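Scyllo-inosose 3-dehydrogenase (Thermotoga maritima, PDB 3IP1) catalyses the NAD(+)-dependent oxidation of scyllo-inosose to 3-dehydro-scyllo-inosose, probably as one step in the breakdown of myo-inositol. Local coordinates at residues E302-A307 against G328-V333; E57-V62 against V103-P108; R176-V181 against L356-M361; A238-L243 against Y277-G282. All coordinates share one frame; numbering follows the deposited sequence.

Contact 1. Residues E302-A307 against G328-V333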
# COMPACT_ATOMS: atom_id res chain seq x y z
N GLU A 302 -24.04 4.33 11.10
CA GLU A 302 -25.19 3.48 10.83
C GLU A 302 -25.15 2.95 9.40
O GLU A 302 -25.47 1.77 9.16
CB GLU A 302 -26.52 4.18 11.12
CG GLU A 302 -27.67 3.15 11.20
CD GLU A 302 -29.07 3.75 11.19
OE1 GLU A 302 -29.25 4.89 11.66
OE2 GLU A 302 -30.00 3.06 10.71
N VAL A 303 -24.77 3.80 8.45
CA VAL A 303 -24.56 3.35 7.08
C VAL A 303 -23.45 2.28 7.01
O VAL A 303 -23.64 1.22 6.40
CB VAL A 303 -24.22 4.50 6.12
CG1 VAL A 303 -23.74 3.93 4.79
CG2 VAL A 303 -25.46 5.40 5.90
N ILE A 304 -22.31 2.54 7.64
CA ILE A 304 -21.20 1.61 7.59
C ILE A 304 -21.67 0.26 8.13
O ILE A 304 -21.45 -0.78 7.51
CB ILE A 304 -19.95 2.13 8.37
CG1 ILE A 304 -19.30 3.32 7.63
CG2 ILE A 304 -18.94 1.02 8.53
CD1 ILE A 304 -18.15 4.05 8.44
N TRP A 305 -22.36 0.30 9.28
CA TRP A 305 -22.86 -0.90 9.94
C TRP A 305 -23.81 -1.69 9.05
O TRP A 305 -23.62 -2.87 8.84
CB TRP A 305 -23.57 -0.52 11.24
CG TRP A 305 -24.03 -1.72 12.03
CD1 TRP A 305 -25.30 -2.22 12.10
CD2 TRP A 305 -23.21 -2.58 12.84
NE1 TRP A 305 -25.33 -3.33 12.92
CE2 TRP A 305 -24.07 -3.57 13.39
CE3 TRP A 305 -21.85 -2.60 13.16
CZ2 TRP A 305 -23.60 -4.57 14.25
CZ3 TRP A 305 -21.38 -3.58 14.02
CH2 TRP A 305 -22.26 -4.57 14.55
N ARG A 306 -24.82 -1.02 8.50
CA ARG A 306 -25.88 -1.69 7.75
C ARG A 306 -25.50 -2.06 6.31
O ARG A 306 -26.11 -2.97 5.73
CB ARG A 306 -27.15 -0.83 7.76
CG ARG A 306 -27.83 -0.76 9.14
CD ARG A 306 -29.00 0.21 9.15
NE ARG A 306 -29.97 -0.15 8.10
CZ ARG A 306 -31.03 0.58 7.78
NH1 ARG A 306 -31.28 1.72 8.41
NH2 ARG A 306 -31.84 0.18 6.80
N ALA A 307 -24.53 -1.34 5.72
CA ALA A 307 -24.02 -1.63 4.37
C ALA A 307 -23.40 -3.02 4.24
O ALA A 307 -22.83 -3.57 5.18
CB ALA A 307 -22.99 -0.57 3.95
N GLY A 328 -16.28 1.78 18.47
CA GLY A 328 -15.20 0.91 17.98
C GLY A 328 -15.71 -0.29 17.21
O GLY A 328 -15.20 -0.62 16.13
N GLU A 329 -16.75 -0.92 17.75
CA GLU A 329 -17.31 -2.15 17.19
C GLU A 329 -17.68 -2.04 15.73
O GLU A 329 -17.49 -2.98 14.95
CB GLU A 329 -18.55 -2.56 18.00
CG GLU A 329 -19.32 -3.76 17.43
CD GLU A 329 -20.25 -4.37 18.45
OE1 GLU A 329 -19.76 -4.75 19.53
OE2 GLU A 329 -21.46 -4.48 18.17
N VAL A 330 -18.24 -0.89 15.35
CA VAL A 330 -18.63 -0.66 13.97
C VAL A 330 -17.44 -0.85 13.02
O VAL A 330 -17.55 -1.57 12.02
CB VAL A 330 -19.26 0.73 13.79
CG1 VAL A 330 -19.36 1.10 12.30
CG2 VAL A 330 -20.65 0.79 14.53
N PHE A 331 -16.31 -0.21 13.36
CA PHE A 331 -15.06 -0.29 12.61
C PHE A 331 -14.42 -1.67 12.61
O PHE A 331 -13.95 -2.11 11.57
CB PHE A 331 -14.09 0.87 12.97
CG PHE A 331 -14.65 2.20 12.58
CD1 PHE A 331 -14.30 2.78 11.36
CD2 PHE A 331 -15.65 2.80 13.35
CE1 PHE A 331 -14.91 3.97 10.93
CE2 PHE A 331 -16.26 3.99 12.93
CZ PHE A 331 -15.89 4.57 11.72
N GLN A 332 -14.46 -2.37 13.74
CA GLN A 332 -14.00 -3.75 13.79
C GLN A 332 -14.82 -4.69 12.90
O GLN A 332 -14.27 -5.44 12.08
CB GLN A 332 -14.01 -4.27 15.22
CG GLN A 332 -12.94 -3.67 16.14
CD GLN A 332 -13.23 -3.94 17.62
OE1 GLN A 332 -14.38 -4.13 18.02
NE2 GLN A 332 -12.18 -3.95 18.43
N VAL A 333 -16.14 -4.64 13.07
CA VAL A 333 -17.02 -5.58 12.42
C VAL A 333 -17.17 -5.34 10.89
O VAL A 333 -17.38 -6.29 10.13
CB VAL A 333 -18.40 -5.66 13.15
CG1 VAL A 333 -19.37 -6.59 12.43
CG2 VAL A 333 -18.22 -6.14 14.61
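One turn of helix carries both the indole of Trp305, which reaches over to Val330 and Val333, and a salt bridge in which Arg306 NH1 meets Glu302 OE2 at 3.0 Å. The carboxylate oxygen lies in the guanidinium plane, and the N-H points at it fairly straight. Arg306 also pairs with Glu272 of helix 270-277, so its charge has two mates. The contact itself is made mostly by apolar groups. In Trp305, CG stands anti to the backbone N (chi1 -176°), which swings the indole toward the other helix, and the turn about CB-CG puts the six-membered ring in front. Val330 CA comes to the edge of that ring, 3.8 Å from Trp305 CE3. One bond further on, Trp305 CZ3 packs on Val333 CB at 3.7 Å. Trp305 CH2 lies 3.7 Å from Glu329 OE2, with the ring and carboxylate planes turned 29° apart. The two helices, 293-306 and 328-333, belong to the Rossmann-type nucleotide-binding domain, where they lead into the parallel strands 313-316 and 337-340; their segments run roughly parallel, crossing at 38° with axes 9.5 Å apart. On the buried side Ile304 does the work with two branches: CG2 touches Val330 CG1 at 3.8 Å, while Ile304 CD1 reaches Phe331 CZ at 4.0 Å. Phe286 of strand 285-288 and Ala336 of a loop close in on Ile304. Beyond helix 328-333 lies the second subunit, where Ala318 O and Ile316 O of that neighbouring chain both accept from Gln332 NE2.

Contact 2. Residues E57-V62 against V103-P108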
# COMPACT_ATOMS: atom_id res chain seq x y z
N GLU A 57 13.70 33.18 -4.24
CA GLU A 57 12.40 33.84 -4.20
C GLU A 57 11.95 34.38 -5.55
O GLU A 57 12.76 34.66 -6.43
CB GLU A 57 12.40 34.96 -3.15
CG GLU A 57 12.48 34.42 -1.73
CD GLU A 57 12.60 35.51 -0.65
OE1 GLU A 57 13.13 36.61 -0.96
OE2 GLU A 57 12.16 35.25 0.50
N ILE A 58 10.63 34.49 -5.69
CA ILE A 58 9.99 35.15 -6.83
C ILE A 58 8.94 36.12 -6.31
O ILE A 58 8.45 35.98 -5.19
CB ILE A 58 9.26 34.14 -7.78
CG1 ILE A 58 8.13 33.41 -7.03
CG2 ILE A 58 10.28 33.17 -8.40
CD1 ILE A 58 7.23 32.48 -7.88
N ILE A 59 8.59 37.08 -7.15
CA ILE A 59 7.52 38.02 -6.89
C ILE A 59 6.50 37.76 -7.98
O ILE A 59 6.85 37.66 -9.15
CB ILE A 59 8.03 39.49 -6.95
CG1 ILE A 59 8.99 39.77 -5.78
CG2 ILE A 59 6.88 40.50 -6.91
CD1 ILE A 59 9.85 41.04 -5.98
N ILE A 60 5.25 37.65 -7.56
CA ILE A 60 4.14 37.36 -8.43
C ILE A 60 3.18 38.54 -8.46
O ILE A 60 2.83 39.10 -7.43
CB ILE A 60 3.38 36.12 -7.90
CG1 ILE A 60 4.31 34.89 -7.85
CG2 ILE A 60 2.12 35.85 -8.73
CD1 ILE A 60 3.78 33.74 -6.94
N LYS A 61 2.75 38.94 -9.65
CA LYS A 61 1.70 39.93 -9.78
C LYS A 61 0.40 39.17 -9.67
O LYS A 61 0.11 38.33 -10.53
CB LYS A 61 1.83 40.60 -11.15
CG LYS A 61 0.81 41.65 -11.52
CD LYS A 61 1.30 42.33 -12.83
CE LYS A 61 0.24 43.21 -13.48
NZ LYS A 61 -0.40 44.12 -12.49
N VAL A 62 -0.36 39.42 -8.60
CA VAL A 62 -1.58 38.63 -8.33
C VAL A 62 -2.66 38.90 -9.37
O VAL A 62 -2.95 40.05 -9.72
CB VAL A 62 -2.16 38.87 -6.89
CG1 VAL A 62 -3.35 37.96 -6.60
CG2 VAL A 62 -1.08 38.70 -5.81
N VAL A 103 4.57 35.62 -12.82
CA VAL A 103 5.89 35.95 -12.32
C VAL A 103 6.37 37.26 -12.94
O VAL A 103 6.36 37.41 -14.17
CB VAL A 103 6.92 34.80 -12.55
CG1 VAL A 103 8.25 35.15 -11.91
CG2 VAL A 103 6.39 33.47 -11.95
N VAL A 104 6.76 38.21 -12.10
CA VAL A 104 7.31 39.47 -12.59
C VAL A 104 8.78 39.64 -12.23
O VAL A 104 9.44 40.51 -12.74
CB VAL A 104 6.49 40.75 -12.18
CG1 VAL A 104 5.10 40.72 -12.79
CG2 VAL A 104 6.47 40.94 -10.65
N GLU A 105 9.27 38.82 -11.32
CA GLU A 105 10.67 38.82 -10.99
C GLU A 105 11.01 37.48 -10.33
O GLU A 105 10.22 36.95 -9.57
CB GLU A 105 10.98 39.98 -10.05
CG GLU A 105 12.45 40.06 -9.70
CD GLU A 105 12.88 41.39 -9.12
OE1 GLU A 105 14.10 41.68 -9.19
OE2 GLU A 105 12.02 42.14 -8.59
N ALA A 106 12.20 36.97 -10.63
CA ALA A 106 12.72 35.72 -10.05
C ALA A 106 14.20 35.88 -9.70
O ALA A 106 14.97 36.42 -10.49
CB ALA A 106 12.54 34.57 -11.03
N GLY A 107 14.60 35.40 -8.53
CA GLY A 107 16.01 35.35 -8.15
C GLY A 107 16.78 34.35 -8.99
O GLY A 107 16.17 33.56 -9.72
N PRO A 108 18.13 34.40 -8.92
CA PRO A 108 19.01 33.57 -9.74
C PRO A 108 18.78 32.06 -9.58
O PRO A 108 18.94 31.32 -10.55
CB PRO A 108 20.43 33.99 -9.28
CG PRO A 108 20.24 34.66 -7.96
CD PRO A 108 18.90 35.35 -8.11
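Ile59 and Glu105 face each other as an antiparallel hydrogen-bonded pair, and the side chain of Ile59 can be followed outward from there. CB is the fork. Its CG2 branch meets Val104 CG2 at 3.8 Å. The other arm, CG1, is set beside the backbone N (chi1 -68°) and carries CD1 to within 3.6 Å of Glu105 OE2, with the two side chains lying alongside and pointing the same way. In the backbone, Ile59 N gives its hydrogen to Glu105 O at 2.9 Å. Ile59 O receives Val104 N at 3.0 Å and, weakly, Glu105 N at 3.5 Å. Two residues opposite one make a classic beta bulge, and the register slips by one between Ile59 and Ile60. Further along, Gly107 N bonds to Glu57 O almost straight (169°). Val104 leans the other way as well, with CG1 3.7 Å from Lys61 CB. With an alanine at Val104 both methyls would go, and Ile59 CG2 and Lys61 CB would probably be left without their apolar partner at the bulge. On the opposite face of the sheet, Ile58 CG2 packs on Ala106 CB at 3.7 Å. Both strands are interior to the sheet of the GroES-like domain: 57-66 also bonds to strand 164-168 through Val167 and Val165, and 98-106 pairs with strand 124-127. Backbone bonds and the bulge fix the register here; no salt bridge joins the two segments, and the side-chain contacts are mostly apolar, with Glu105 OE2 beside Ile59 CD1 the exception.

Contact 3. Residues R176-V181 against L356-M361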
# COMPACT_ATOMS: atom_id res chain seq x y z
N ARG A 176 0.87 26.62 -16.93
CA ARG A 176 1.01 26.56 -18.41
C ARG A 176 -0.01 25.63 -19.07
O ARG A 176 -0.59 25.94 -20.11
CB ARG A 176 2.41 26.06 -18.80
CG ARG A 176 3.48 27.12 -18.80
CD ARG A 176 3.72 27.67 -20.21
NE ARG A 176 3.97 26.61 -21.18
CZ ARG A 176 4.39 26.83 -22.42
NH1 ARG A 176 4.59 25.83 -23.25
NH2 ARG A 176 4.61 28.08 -22.81
N GLU A 177 -0.20 24.47 -18.46
CA GLU A 177 -1.16 23.48 -18.99
C GLU A 177 -2.59 24.01 -19.18
O GLU A 177 -3.38 23.42 -19.91
CB GLU A 177 -1.24 22.26 -18.06
CG GLU A 177 -0.03 21.32 -18.06
CD GLU A 177 -0.09 20.37 -16.86
OE1 GLU A 177 -0.33 19.16 -17.05
OE2 GLU A 177 0.06 20.86 -15.72
N LEU A 178 -2.94 25.09 -18.49
CA LEU A 178 -4.30 25.64 -18.61
C LEU A 178 -4.44 26.58 -19.81
O LEU A 178 -5.55 26.97 -20.16
CB LEU A 178 -4.74 26.35 -17.32
CG LEU A 178 -4.68 25.60 -15.97
CD1 LEU A 178 -5.29 26.46 -14.87
CD2 LEU A 178 -5.37 24.24 -16.02
N GLU A 179 -3.33 26.96 -20.41
CA GLU A 179 -3.38 27.88 -21.54
C GLU A 179 -4.12 27.26 -22.72
O GLU A 179 -3.80 26.16 -23.14
CB GLU A 179 -1.99 28.35 -21.94
CG GLU A 179 -1.43 29.42 -21.01
CD GLU A 179 0.06 29.66 -21.22
OE1 GLU A 179 0.65 28.98 -22.08
OE2 GLU A 179 0.65 30.51 -20.51
N GLY A 180 -5.13 27.95 -23.23
CA GLY A 180 -5.87 27.46 -24.39
C GLY A 180 -7.00 26.53 -23.99
O GLY A 180 -7.80 26.12 -24.84
N VAL A 181 -7.04 26.17 -22.71
CA VAL A 181 -8.17 25.46 -22.14
C VAL A 181 -9.05 26.50 -21.43
O VAL A 181 -10.26 26.50 -21.56
CB VAL A 181 -7.71 24.39 -21.13
CG1 VAL A 181 -8.92 23.61 -20.59
CG2 VAL A 181 -6.70 23.45 -21.76
N LEU A 356 -5.45 17.76 -13.91
CA LEU A 356 -6.85 17.38 -13.89
C LEU A 356 -7.73 18.53 -14.43
O LEU A 356 -8.56 18.33 -15.32
CB LEU A 356 -7.23 17.01 -12.45
CG LEU A 356 -8.21 15.90 -12.11
CD1 LEU A 356 -8.24 14.72 -13.09
CD2 LEU A 356 -7.91 15.44 -10.71
N MSE A 357 -7.52 19.73 -13.90
CA MSE A 357 -8.21 20.90 -14.43
C MSE A 357 -7.94 21.07 -15.92
O MSE A 357 -8.86 21.33 -16.68
CB MSE A 357 -7.80 22.17 -13.69
CG MSE A 357 -8.30 22.25 -12.25
SE MSE A 357 -7.75 23.96 -11.51
CE MSE A 357 -8.55 23.72 -9.73
N ALA A 358 -6.68 20.90 -16.33
CA ALA A 358 -6.30 21.07 -17.73
C ALA A 358 -7.03 20.10 -18.66
O ALA A 358 -7.29 20.40 -19.82
CB ALA A 358 -4.81 20.95 -17.90
N SER A 359 -7.38 18.94 -18.12
CA SER A 359 -8.01 17.91 -18.92
C SER A 359 -9.54 17.94 -18.85
O SER A 359 -10.18 17.03 -19.36
CB SER A 359 -7.49 16.54 -18.51
OG SER A 359 -8.00 16.22 -17.23
N GLY A 360 -10.13 18.96 -18.23
CA GLY A 360 -11.59 19.09 -18.21
C GLY A 360 -12.32 19.33 -16.88
O GLY A 360 -13.47 19.76 -16.88
N MSE A 361 -11.66 19.06 -15.75
CA MSE A 361 -12.29 19.29 -14.45
C MSE A 361 -12.26 20.77 -14.09
O MSE A 361 -11.25 21.30 -13.60
CB MSE A 361 -11.62 18.45 -13.35
CG MSE A 361 -12.37 18.45 -12.02
SE MSE A 361 -11.32 17.56 -10.61
CE MSE A 361 -10.06 19.00 -10.24
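Peptide units are the flat groups that matter where Leu178 and Glu177 meet Ala358. Leu178 CD2 stands over a face of the 357-358 peptide, above its nitrogen, 3.6 Å from Ala358 N. Ala358 CB in turn approaches Glu177 O at 3.5 Å, and Ala358 O is met by both methyls of Val181, with Val181 CG2 3.7 Å away. A third carbonyl, that of Leu356, is gripped on its two faces: Ser359 OG donates from one at 2.9 Å and Met361 N from the other at 3.2 Å. The carboxylate of Glu177 turns to Ser355, whose hydroxyl is hydrogen-bonded to Glu177 OE1, so this acid links its loop to helix 349-358 through the residue just before Leu356.

The rest is methyl packing. CG of Leu178 lies anti to its carbonyl carbon (chi1 -54°), which brings CD2 forward to the helix, 4.0 Å from Met357 CB and 3.8 Å from Ala358 CB. Met357, a selenomethionine, sends its long end away toward Val194 and Thr197 of helix 194-207; its side chain is about 9 Å from that of Glu195, a metal ligand. Leu178 is backed by Leu187 and Ala190 of helix 185-192. At the C-terminal end of helix 349-358, Met361 N to Leu356 O and Gly360 N to Met357 O, with Gly360 at positive phi, form a Schellman motif. This capped helix end packs on the 3-10 turn that follows strand 172-174 of the GroES-like part, a contact between the two parts of the zinc-containing dehydrogenase fold.

Contact 4. Residues A238-L243 against Y277-G282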
# COMPACT_ATOMS: atom_id res chain seq x y z
N ALA A 238 -15.71 6.99 -9.46
CA ALA A 238 -16.77 6.63 -8.52
C ALA A 238 -18.05 6.36 -9.27
O ALA A 238 -18.54 7.22 -10.03
CB ALA A 238 -17.00 7.71 -7.48
N SER A 239 -18.57 5.15 -9.07
CA SER A 239 -19.81 4.72 -9.69
C SER A 239 -20.97 5.64 -9.27
O SER A 239 -21.70 6.16 -10.12
CB SER A 239 -20.05 3.25 -9.34
OG SER A 239 -21.41 2.90 -9.43
N LYS A 240 -21.09 5.86 -7.96
CA LYS A 240 -22.04 6.82 -7.41
C LYS A 240 -21.38 7.80 -6.43
O LYS A 240 -20.70 7.39 -5.48
CB LYS A 240 -23.18 6.09 -6.69
CG LYS A 240 -24.18 5.44 -7.64
CD LYS A 240 -24.76 4.23 -6.97
CE LYS A 240 -25.78 3.55 -7.89
NZ LYS A 240 -26.15 2.25 -7.28
N VAL A 241 -21.57 9.09 -6.70
CA VAL A 241 -21.13 10.16 -5.81
C VAL A 241 -22.38 10.80 -5.18
O VAL A 241 -23.24 11.34 -5.88
CB VAL A 241 -20.27 11.23 -6.55
CG1 VAL A 241 -19.88 12.36 -5.62
CG2 VAL A 241 -19.03 10.59 -7.20
N ILE A 242 -22.45 10.69 -3.86
CA ILE A 242 -23.56 11.19 -3.06
C ILE A 242 -23.07 12.27 -2.11
O ILE A 242 -22.12 12.04 -1.31
CB ILE A 242 -24.20 10.04 -2.26
CG1 ILE A 242 -24.69 8.96 -3.22
CG2 ILE A 242 -25.35 10.56 -1.38
CD1 ILE A 242 -24.91 7.62 -2.53
N LEU A 243 -23.68 13.45 -2.22
CA LEU A 243 -23.35 14.58 -1.35
C LEU A 243 -24.53 14.97 -0.44
O LEU A 243 -25.67 15.09 -0.89
CB LEU A 243 -22.82 15.77 -2.15
CG LEU A 243 -22.44 16.98 -1.27
CD1 LEU A 243 -21.02 17.49 -1.51
CD2 LEU A 243 -23.46 18.09 -1.48
N TYR A 277 -29.76 4.55 -2.49
CA TYR A 277 -28.97 4.93 -3.66
C TYR A 277 -27.83 3.96 -3.98
O TYR A 277 -27.51 3.75 -5.14
CB TYR A 277 -28.42 6.34 -3.47
CG TYR A 277 -29.48 7.42 -3.48
CD1 TYR A 277 -30.56 7.36 -4.36
CD2 TYR A 277 -29.37 8.52 -2.62
CE1 TYR A 277 -31.53 8.37 -4.38
CE2 TYR A 277 -30.33 9.53 -2.63
CZ TYR A 277 -31.40 9.44 -3.50
OH TYR A 277 -32.34 10.44 -3.49
N THR A 278 -27.22 3.38 -2.94
CA THR A 278 -26.12 2.45 -3.16
C THR A 278 -26.57 0.98 -3.20
O THR A 278 -25.75 0.07 -3.12
CB THR A 278 -24.98 2.60 -2.10
OG1 THR A 278 -25.47 2.24 -0.81
CG2 THR A 278 -24.40 4.02 -2.07
N ASN A 279 -27.89 0.76 -3.34
CA ASN A 279 -28.49 -0.59 -3.32
C ASN A 279 -28.03 -1.45 -2.13
O ASN A 279 -27.81 -2.63 -2.28
CB ASN A 279 -28.21 -1.37 -4.62
CG ASN A 279 -28.60 -0.60 -5.87
OD1 ASN A 279 -29.61 0.09 -5.90
ND2 ASN A 279 -27.79 -0.74 -6.91
N GLY A 280 -27.88 -0.85 -0.96
CA GLY A 280 -27.46 -1.60 0.22
C GLY A 280 -25.96 -1.84 0.32
O GLY A 280 -25.48 -2.40 1.30
N LEU A 281 -25.21 -1.41 -0.69
CA LEU A 281 -23.75 -1.59 -0.68
C LEU A 281 -23.00 -0.60 0.21
O LEU A 281 -21.94 -0.93 0.76
CB LEU A 281 -23.19 -1.55 -2.11
CG LEU A 281 -21.84 -2.27 -2.29
CD1 LEU A 281 -21.99 -3.79 -2.03
CD2 LEU A 281 -21.22 -1.99 -3.65
N GLY A 282 -23.54 0.61 0.36
CA GLY A 282 -22.85 1.67 1.06
C GLY A 282 -21.73 2.27 0.23
O GLY A 282 -21.82 2.31 -1.00
O HOH W 1 -24.13 0.69 -5.47
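Lys240 NZ gives a hydrogen bond to Tyr277 O at 2.9 Å, arriving in that carbonyl's plane. The amine also donates to a water at 3.1 Å from NZ, which passes a hydrogen to Thr278 O. Asn279 ND2 is near, but it too is a donor and no bond forms. CG beside the backbone N (chi1 -75°) starts an extended chain that carries NZ straight to the helix end. Ile242, on the same side of the strand, puts CD1 3.7 Å from Thr278 CG2 and near Tyr277 CB. Strand 240-244 and helix 270-277 belong to the Rossmann-type domain, and the side chain of Ile242 is about 10 Å from that of Glu245, which probably binds NAD(+). A methionine in place of Lys240 would probably leave Tyr277 O and the bridging water without their charged donor at the helix C terminus, where the positive charge likely suits the helix dipole. Those carbonyls are positioned by a Schellman motif with Asn279 at its C-prime place and by a type I' turn from Thr278 to Leu281. Thr278 OG1 steadies the turn, accepting from Gly282 N at 2.8 Å and bonding to Val274 O. Outermost, the Tyr277 ring stacks with His261.

From the N terminus, contact 2 comes first: strand 57-66 pairs with strand 98-106 and closes its loop within the GroES-like domain. Contact 3 opens next, at 176-181, and closes only at 356-361, so it spans most of the nucleotide-binding domain and joins the loop after strand 172-174 to the end of helix 349-358. Nested inside it are contact 4, which joins strand 240-244 to the end of helix 270-277, and then contact 1, which joins two helices at the far side of the same domain. These two follow in series, and no loops cross. Contacts 1 and 4 touch, whereas contacts 1 and 2 lie about 51 Å apart between centres. Contacts 3 and 4 both border the third subunit.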